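Local coordinates for DUF416 domain-containing protein (Shewanella baltica, PDB 2Q9R), which is of unknown function but belongs to the DUF416 family and folds as a mainly helical chain that binds benzoic acid in the crystal, at residues 7-12 with 119-124; 17-22 with 167-172. One frame throughout, in Å; residues are numbered along the deposited sequence. Where two conformers were deposited one is given.

Both interactions tie the start of the chain to helices far later in it. Interaction 1 sets helix 8-14 against helix 120-136, and interaction 2 sets the first turns of helix 17-42 against the end of helix 153-170. Their segments alternate along the sequence (7-12, 17-22, 119-124, 167-172), so the two connections cross, and their centres lie about 12 Å apart. They also touch directly: R11 NH1 forms a salt bridge with E170 OE2 at 2.5 Å, and L12 O packs on K20 CE. The two consecutive N-terminal helices are thereby held within one all-helical DUF416 fold, and helix 153-170, a partner in interaction 2, also touches interaction 1 through that salt bridge and F8.

Interaction 1 of 2, residues 7-12 with 119-124; sequences GFFKRL and NISKLS
The rings of F8 and F9 reach S121 in different ways. F8 presents its edge: S121 OG lies near the plane of the ring, 3.5 Å from F8 CE2. The F9 ring has F8 CD2 above the middle of one face, 3.9 Å from the plane, while S121 and K122 approach its CE1-CZ end obliquely. The amine of K122 stands over the opposite face of F9, with NZ 5.5 Å from the centroid and 18° off the ring normal, which allows at most a weak cation-pi attraction. More of the K122 contact is aliphatic, since K122 CG comes within 3.8 Å of F9 CZ and the extended chain then carries K122 CE past the same carbon. L12 adds a third apolar contact, its CD2 3.7 Å from S121 CB. With F8 CG anti to the backbone N (chi1 178°) and F9 CG beside its own, the F8 edge is turned toward the F9 face and both rings are brought to S121.

The short helical segments run 139° apart in direction, and their axes come no closer than 12.5 Å, a spacing bridged mainly by the phenylalanines and K122. No hydrogen bond crosses between them. The hydroxyl of S121 is instead bonded to Q162 OE1 on helix 153-170, a helix that F8 also touches. The chemistry therefore implies dispersion packing around a small serine whose polar need is met by a third helix.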
ATOM      1  N   GLY A   7     -20.325  11.365  13.616  1.00 62.87           N
ATOM      2  CA  GLY A   7     -18.898  11.257  13.366  1.00 57.02           C
ATOM      3  C   GLY A   7     -18.358   9.929  13.861  1.00 53.52           C
ATOM      4  O   GLY A   7     -18.887   9.327  14.789  1.00 48.01           O
ATOM      5  N   PHE A   8     -17.294   9.479  13.217  1.00 51.85           N
ATOM      6  CA  PHE A   8     -16.621   8.258  13.605  1.00 49.42           C
ATOM      7  C   PHE A   8     -16.312   8.210  15.104  1.00 47.26           C
ATOM      8  O   PHE A   8     -16.616   7.201  15.768  1.00 46.45           O
ATOM      9  CB  PHE A   8     -15.353   8.103  12.780  1.00 47.42           C
ATOM     10  CG  PHE A   8     -14.565   6.892  13.133  1.00 43.38           C
ATOM     11  CD1 PHE A   8     -14.878   5.668  12.581  1.00 45.53           C
ATOM     12  CD2 PHE A   8     -13.512   6.983  14.013  1.00 43.88           C
ATOM     13  CE1 PHE A   8     -14.140   4.531  12.916  1.00 40.19           C
ATOM     14  CE2 PHE A   8     -12.783   5.870  14.368  1.00 46.38           C
ATOM     15  CZ  PHE A   8     -13.088   4.645  13.814  1.00 47.87           C
ATOM     16  N   PHE A   9     -15.745   9.274  15.665  1.00 44.79           N
ATOM     17  CA  PHE A   9     -15.344   9.197  17.076  1.00 47.42           C
ATOM     18  C   PHE A   9     -16.485   9.330  18.019  1.00 46.50           C
ATOM     19  O   PHE A   9     -16.420   8.781  19.121  1.00 45.58           O
ATOM     20  CB  PHE A   9     -14.239  10.195  17.458  1.00 51.15           C
ATOM     21  CG  PHE A   9     -12.877   9.761  17.013  1.00 53.69           C
ATOM     22  CD1 PHE A   9     -12.205   8.743  17.693  1.00 56.16           C
ATOM     23  CD2 PHE A   9     -12.286  10.332  15.889  1.00 58.62           C
ATOM     24  CE1 PHE A   9     -10.947   8.324  17.284  1.00 57.75           C
ATOM     25  CE2 PHE A   9     -11.020   9.934  15.470  1.00 58.49           C
ATOM     26  CZ  PHE A   9     -10.354   8.908  16.154  1.00 57.33           C
ATOM     27  N   LYS A  10     -17.529  10.063  17.635  1.00 45.66           N
ATOM     28  CA  LYS A  10     -18.704  10.103  18.503  1.00 44.18           C
ATOM     29  C   LYS A  10     -19.295   8.672  18.595  1.00 44.58           C
ATOM     30  O   LYS A  10     -19.811   8.275  19.640  1.00 43.60           O
ATOM     31  CB  LYS A  10     -19.732  11.161  18.049  1.00 42.49           C
ATOM     32  N   ARG A  11     -19.197   7.911  17.500  1.00 42.28           N
ATOM     33  CA  ARG A  11     -19.800   6.578  17.393  1.00 43.98           C
ATOM     34  C   ARG A  11     -18.954   5.563  18.155  1.00 43.69           C
ATOM     35  O   ARG A  11     -19.454   4.685  18.899  1.00 41.77           O
ATOM     36  CB  ARG A  11     -19.878   6.138  15.923  1.00 44.99           C
ATOM     37  CG  ARG A  11     -20.975   6.778  15.083  1.00 48.64           C
ATOM     38  CD  ARG A  11     -21.247   5.943  13.832  1.00 50.49           C
ATOM     39  NE  ARG A  11     -20.215   6.105  12.830  1.00 52.50           N
ATOM     40  CZ  ARG A  11     -19.749   5.159  12.012  1.00 56.94           C
ATOM     41  NH1 ARG A  11     -20.153   3.915  12.068  1.00 46.42           N
ATOM     42  NH2 ARG A  11     -18.802   5.466  11.135  1.00 67.15           N
ATOM     43  N   LEU A  12     -17.653   5.746  18.043  1.00 40.59           N
ATOM     44  CA  LEU A  12     -16.711   4.915  18.768  1.00 42.99           C
ATOM     45  C   LEU A  12     -16.879   5.122  20.265  1.00 41.31           C
ATOM     46  O   LEU A  12     -16.927   4.156  21.053  1.00 43.32           O
ATOM     47  CB  LEU A  12     -15.297   5.256  18.282  1.00 43.26           C
ATOM     48  CG  LEU A  12     -14.133   4.370  18.627  1.00 47.90           C
ATOM     49  CD1 LEU A  12     -14.438   2.922  18.275  1.00 48.76           C
ATOM     50  CD2 LEU A  12     -12.914   4.882  17.890  1.00 46.37           C
ATOM     51  N   ASN A 119      -8.644   5.296  22.018  1.00 50.11           N
ATOM     52  CA  ASN A 119      -7.423   5.826  21.368  1.00 50.93           C
ATOM     53  C   ASN A 119      -6.538   4.829  20.632  1.00 48.17           C
ATOM     54  O   ASN A 119      -5.623   5.237  19.920  1.00 49.09           O
ATOM     55  CB  ASN A 119      -6.573   6.625  22.363  1.00 52.28           C
ATOM     56  CG  ASN A 119      -7.124   8.035  22.580  1.00 67.23           C
ATOM     57  OD1 ASN A 119      -7.963   8.514  21.793  1.00 75.05           O
ATOM     58  ND2 ASN A 119      -6.672   8.703  23.651  1.00 73.40           N
ATOM     59  N   ILE A 120      -6.820   3.531  20.766  1.00 47.42           N
ATOM     60  CA  ILE A 120      -6.165   2.540  19.935  1.00 43.60           C
ATOM     61  C   ILE A 120      -6.498   2.823  18.501  1.00 45.39           C
ATOM     62  O   ILE A 120      -5.696   2.481  17.588  1.00 39.63           O
ATOM     63  CB  ILE A 120      -6.568   1.062  20.301  1.00 43.31           C
ATOM     64  CG1 ILE A 120      -6.064   0.667  21.713  1.00 50.65           C
ATOM     65  CG2 ILE A 120      -6.083   0.094  19.257  1.00 46.56           C
ATOM     66  CD1 ILE A 120      -4.662   1.110  22.074  1.00 47.83           C
ATOM     67  N   SER A 121      -7.662   3.470  18.250  1.00 46.57           N
ATOM     68  CA  SER A 121      -7.999   3.898  16.856  1.00 42.21           C
ATOM     69  C   SER A 121      -6.966   4.851  16.240  1.00 45.51           C
ATOM     70  O   SER A 121      -6.565   4.698  15.078  1.00 42.68           O
ATOM     71  CB  SER A 121      -9.378   4.574  16.762  1.00 44.36           C
ATOM     72  OG  SER A 121      -9.581   5.136  15.441  1.00 40.87           O
ATOM     73  N   LYS A 122      -6.604   5.870  17.001  1.00 44.79           N
ATOM     74  CA  LYS A 122      -5.609   6.849  16.601  1.00 45.86           C
ATOM     75  C   LYS A 122      -4.211   6.253  16.471  1.00 46.69           C
ATOM     76  O   LYS A 122      -3.421   6.629  15.604  1.00 44.84           O
ATOM     77  CB  LYS A 122      -5.580   7.964  17.633  1.00 45.17           C
ATOM     78  CG  LYS A 122      -6.859   8.832  17.624  1.00 53.62           C
ATOM     79  CD  LYS A 122      -6.805   9.933  18.700  1.00 56.34           C
ATOM     80  CE  LYS A 122      -8.009  10.912  18.619  1.00 68.59           C
ATOM     81  NZ  LYS A 122      -7.940  11.973  19.690  1.00 69.74           N
ATOM     82  N   LEU A 123      -3.878   5.313  17.341  1.00 44.65           N
ATOM     83  CA  LEU A 123      -2.584   4.687  17.265  1.00 45.47           C
ATOM     84  C   LEU A 123      -2.472   3.973  15.928  1.00 47.04           C
ATOM     85  O   LEU A 123      -1.494   4.138  15.187  1.00 47.20           O
ATOM     86  CB  LEU A 123      -2.409   3.760  18.454  1.00 46.02           C
ATOM     87  CG  LEU A 123      -1.056   3.079  18.586  1.00 59.12           C
ATOM     88  CD1 LEU A 123      -0.790   2.678  20.047  1.00 62.12           C
ATOM     89  CD2 LEU A 123      -1.026   1.872  17.654  1.00 53.57           C
ATOM     90  N   SER A 124      -3.535   3.253  15.566  1.00 45.69           N
ATOM     91  CA  SER A 124      -3.535   2.491  14.325  1.00 41.71           C
ATOM     92  C   SER A 124      -3.418   3.403  13.140  1.00 42.55           C
ATOM     93  O   SER A 124      -2.609   3.123  12.258  1.00 43.50           O
ATOM     94  CB  SER A 124      -4.794   1.628  14.187  1.00 42.87           C
ATOM     95  OG  SER A 124      -4.719   0.808  13.024  1.00 43.62           O
TER

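Interaction 2 of 2, residues 17-22 with 167-172; sequences LPQKQL and EIIEEN
The carbonyl oxygen of I169 is gripped from two sources. One is N172 N, at 3.2 Å, in the turn that follows helix 153-170; the other is Q19 NE2, which donates a weak hydrogen bond across the contact. In that bond Q19 NE2 is 3.1 Å from I169 O, and the angle of 130° at the hydrogen shows how bent it is. The same amide nitrogen lies 2.8 Å from N172 O, so it sits among the carbonyls at the end of the helix. The other end of the amide is also engaged, for Q19 OE1 accepts from T16 N just ahead of helix 17-42; the T16 bond and the weak bond to I169 O probably limit the amide's rotation.

Nearer the Q19 backbone the contact is apolar. Q19 and I169 lie alongside with their chains running opposite ways, I169 CG2 being 3.6 Å from Q19 CB and slightly farther from CG. Q19 CG lies beside the backbone N (chi1 -76°) and the chain runs extended from there, laying its methylenes along the isoleucine before the amide reaches the carbonyls.

Here, in an all-helical fold, the first turns of helix 17-42 pack on the last turn of helix 153-170, the nearest CA atoms being those of Q19 and I169, 6.4 Å apart. The two branches of I169 divide the work: CG2 serves Q19, while CD1 meets L22 CG at 3.8 Å where the two side chains cross. Shortening I169 to an alanine removes CG1, CG2 and CD1, and would probably leave a gap between Q19 and L22, with the glutamine methylenes losing their apolar support. L22 also touches L179 and L183 of helix 177-190 and W58 of helix 47-62, which carries the packing onward to two further helices.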
ATOM      1  N   LEU A  17     -18.246  -0.646  26.882  1.00 41.63           N
ATOM      2  CA  LEU A  17     -16.874  -1.104  27.153  1.00 44.61           C
ATOM      3  C   LEU A  17     -16.491  -2.382  26.374  1.00 43.92           C
ATOM      4  O   LEU A  17     -15.445  -2.416  25.731  1.00 43.70           O
ATOM      5  CB  LEU A  17     -16.629  -1.264  28.657  1.00 43.19           C
ATOM      6  CG  LEU A  17     -15.247  -1.823  29.051  1.00 46.67           C
ATOM      7  CD1 LEU A  17     -14.222  -0.730  28.920  1.00 49.15           C
ATOM      8  CD2 LEU A  17     -15.218  -2.437  30.472  1.00 49.29           C
ATOM      9  N   PRO A  18     -17.322  -3.430  26.439  1.00 43.10           N
ATOM     10  CA  PRO A  18     -17.011  -4.646  25.677  1.00 43.13           C
ATOM     11  C   PRO A  18     -16.957  -4.428  24.158  1.00 40.97           C
ATOM     12  O   PRO A  18     -16.071  -4.977  23.514  1.00 40.27           O
ATOM     13  CB  PRO A  18     -18.116  -5.644  26.093  1.00 41.35           C
ATOM     14  CG  PRO A  18     -18.779  -5.036  27.261  1.00 44.03           C
ATOM     15  CD  PRO A  18     -18.552  -3.577  27.250  1.00 43.06           C
ATOM     16  N   GLN A  19     -17.843  -3.580  23.611  1.00 40.09           N
ATOM     17  CA  GLN A  19     -17.818  -3.229  22.196  1.00 40.35           C
ATOM     18  C   GLN A  19     -16.496  -2.538  21.820  1.00 38.90           C
ATOM     19  O   GLN A  19     -15.894  -2.896  20.850  1.00 39.71           O
ATOM     20  CB  GLN A  19     -18.990  -2.298  21.855  1.00 38.37           C
ATOM     21  CG  GLN A  19     -20.326  -2.995  21.767  1.00 37.39           C
ATOM     22  CD  GLN A  19     -21.434  -2.061  21.415  1.00 43.78           C
ATOM     23  OE1 GLN A  19     -21.620  -1.025  22.076  1.00 40.13           O
ATOM     24  NE2 GLN A  19     -22.217  -2.424  20.379  1.00 34.86           N
ATOM     25  N   LYS A  20     -16.092  -1.543  22.616  1.00 40.72           N
ATOM     26  CA  LYS A  20     -14.781  -0.874  22.468  1.00 41.91           C
ATOM     27  C   LYS A  20     -13.592  -1.832  22.519  1.00 40.71           C
ATOM     28  O   LYS A  20     -12.663  -1.769  21.680  1.00 39.89           O
ATOM     29  CB  LYS A  20     -14.618   0.146  23.576  1.00 43.02           C
ATOM     30  CG  LYS A  20     -15.522   1.382  23.461  1.00 46.04           C
ATOM     31  CD  LYS A  20     -15.282   2.325  24.677  1.00 44.21           C
ATOM     32  CE  LYS A  20     -15.805   3.715  24.423  1.00 48.53           C
ATOM     33  NZ  LYS A  20     -17.071   3.945  25.059  1.00 48.65           N
ATOM     34  N   GLN A  21     -13.641  -2.718  23.494  1.00 40.60           N
ATOM     35  CA  GLN A  21     -12.580  -3.694  23.723  1.00 42.43           C
ATOM     36  C   GLN A  21     -12.431  -4.625  22.538  1.00 41.41           C
ATOM     37  O   GLN A  21     -11.294  -4.916  22.078  1.00 41.47           O
ATOM     38  CB  GLN A  21     -12.908  -4.476  24.980  1.00 40.79           C
ATOM     39  CG  GLN A  21     -11.785  -5.358  25.497  1.00 39.75           C
ATOM     40  CD  GLN A  21     -12.134  -5.998  26.846  1.00 43.98           C
ATOM     41  OE1 GLN A  21     -12.904  -5.451  27.616  1.00 53.58           O
ATOM     42  NE2 GLN A  21     -11.587  -7.172  27.102  1.00 45.67           N
ATOM     43  N   LEU A  22     -13.566  -5.070  21.993  1.00 41.51           N
ATOM     44  CA  LEU A  22     -13.545  -5.868  20.753  1.00 39.83           C
ATOM     45  C   LEU A  22     -12.900  -5.116  19.580  1.00 39.39           C
ATOM     46  O   LEU A  22     -12.004  -5.656  18.871  1.00 38.29           O
ATOM     47  CB  LEU A  22     -14.974  -6.331  20.385  1.00 41.94           C
ATOM     48  CG  LEU A  22     -15.204  -7.084  19.060  1.00 43.18           C
ATOM     49  CD1 LEU A  22     -14.266  -8.306  18.938  1.00 34.98           C
ATOM     50  CD2 LEU A  22     -16.685  -7.529  18.929  1.00 35.20           C
ATOM     51  N   GLU A 167     -18.967  -0.498  12.207  1.00 40.48           N
ATOM     52  CA  GLU A 167     -20.323  -0.801  11.773  1.00 40.82           C
ATOM     53  C   GLU A 167     -20.808  -2.165  12.185  1.00 38.32           C
ATOM     54  O   GLU A 167     -21.957  -2.303  12.545  1.00 40.48           O
ATOM     55  CB  GLU A 167     -20.438  -0.716  10.250  1.00 43.10           C
ATOM     56  CG  GLU A 167     -20.389   0.687   9.719  1.00 52.40           C
ATOM     57  CD  GLU A 167     -20.267   0.710   8.208  1.00 61.37           C
ATOM     58  OE1 GLU A 167     -20.434  -0.365   7.583  1.00 70.16           O
ATOM     59  OE2 GLU A 167     -20.013   1.801   7.656  1.00 60.28           O
ATOM     60  N   ILE A 168     -19.971  -3.186  12.064  1.00 39.71           N
ATOM     61  CA  ILE A 168     -20.419  -4.518  12.443  0.70 40.22           C
ATOM     62  C   ILE A 168     -20.591  -4.620  13.969  1.00 40.80           C
ATOM     63  O   ILE A 168     -21.573  -5.214  14.449  1.00 38.02           O
ATOM     64  CB  ILE A 168     -19.591  -5.661  11.788  0.70 42.50           C
ATOM     65  CG1 ILE A 168     -20.214  -7.023  12.119  0.70 47.59           C
ATOM     66  CG2 ILE A 168     -18.097  -5.589  12.126  0.70 37.05           C
ATOM     67  CD1 ILE A 168     -20.020  -8.087  11.009  0.70 49.97           C
ATOM     68  N   ILE A 169     -19.709  -3.989  14.728  1.00 38.99           N
ATOM     69  CA  ILE A 169     -19.856  -3.998  16.185  1.00 40.34           C
ATOM     70  C   ILE A 169     -21.057  -3.206  16.641  1.00 39.74           C
ATOM     71  O   ILE A 169     -21.801  -3.657  17.516  1.00 39.65           O
ATOM     72  CB  ILE A 169     -18.552  -3.506  16.877  1.00 39.66           C
ATOM     73  CG1 ILE A 169     -17.418  -4.487  16.517  1.00 44.68           C
ATOM     74  CG2 ILE A 169     -18.706  -3.358  18.390  1.00 35.87           C
ATOM     75  CD1 ILE A 169     -16.006  -4.001  16.901  1.00 40.01           C
ATOM     76  N   GLU A 170     -21.281  -2.046  16.036  1.00 41.35           N
ATOM     77  CA  GLU A 170     -22.311  -1.183  16.523  1.00 42.54           C
ATOM     78  C   GLU A 170     -23.731  -1.642  16.202  1.00 43.44           C
ATOM     79  O   GLU A 170     -24.673  -1.281  16.904  1.00 40.55           O
ATOM     80  CB  GLU A 170     -22.032   0.277  16.142  1.00 46.41           C
ATOM     81  CG  GLU A 170     -22.532   0.746  14.859  1.00 45.90           C
ATOM     82  CD  GLU A 170     -21.843   2.046  14.437  1.00 52.48           C
ATOM     83  OE1 GLU A 170     -21.627   2.980  15.263  1.00 38.60           O
ATOM     84  OE2 GLU A 170     -21.524   2.120  13.240  1.00 46.76           O
ATOM     85  N   GLU A 171     -23.878  -2.488  15.194  1.00 44.85           N
ATOM     86  CA  GLU A 171     -25.188  -3.011  14.863  1.00 50.39           C
ATOM     87  C   GLU A 171     -25.620  -4.154  15.788  1.00 48.95           C
ATOM     88  O   GLU A 171     -26.716  -4.688  15.663  1.00 48.23           O
ATOM     89  CB  GLU A 171     -25.239  -3.415  13.386  1.00 52.42           C
ATOM     90  CG  GLU A 171     -24.497  -4.690  13.019  1.00 58.64           C
ATOM     91  CD  GLU A 171     -24.462  -4.932  11.502  1.00 59.54           C
ATOM     92  OE1 GLU A 171     -24.562  -3.954  10.706  1.00 66.86           O
ATOM     93  OE2 GLU A 171     -24.315  -6.112  11.117  1.00 71.03           O
ATOM     94  N   ASN A 172     -24.757  -4.499  16.731  1.00 49.63           N
ATOM     95  CA  ASN A 172     -25.003  -5.543  17.698  1.00 51.19           C
ATOM     96  C   ASN A 172     -24.973  -4.931  19.095  1.00 50.43           C
ATOM     97  O   ASN A 172     -23.920  -4.473  19.554  1.00 52.80           O
ATOM     98  CB  ASN A 172     -23.926  -6.626  17.544  1.00 53.44           C
ATOM     99  CG  ASN A 172     -24.020  -7.346  16.199  1.00 56.07           C
ATOM    100  OD1 ASN A 172     -25.021  -7.997  15.920  1.00 56.90           O
ATOM    101  ND2 ASN A 172     -23.001  -7.197  15.350  1.00 53.02           N
TER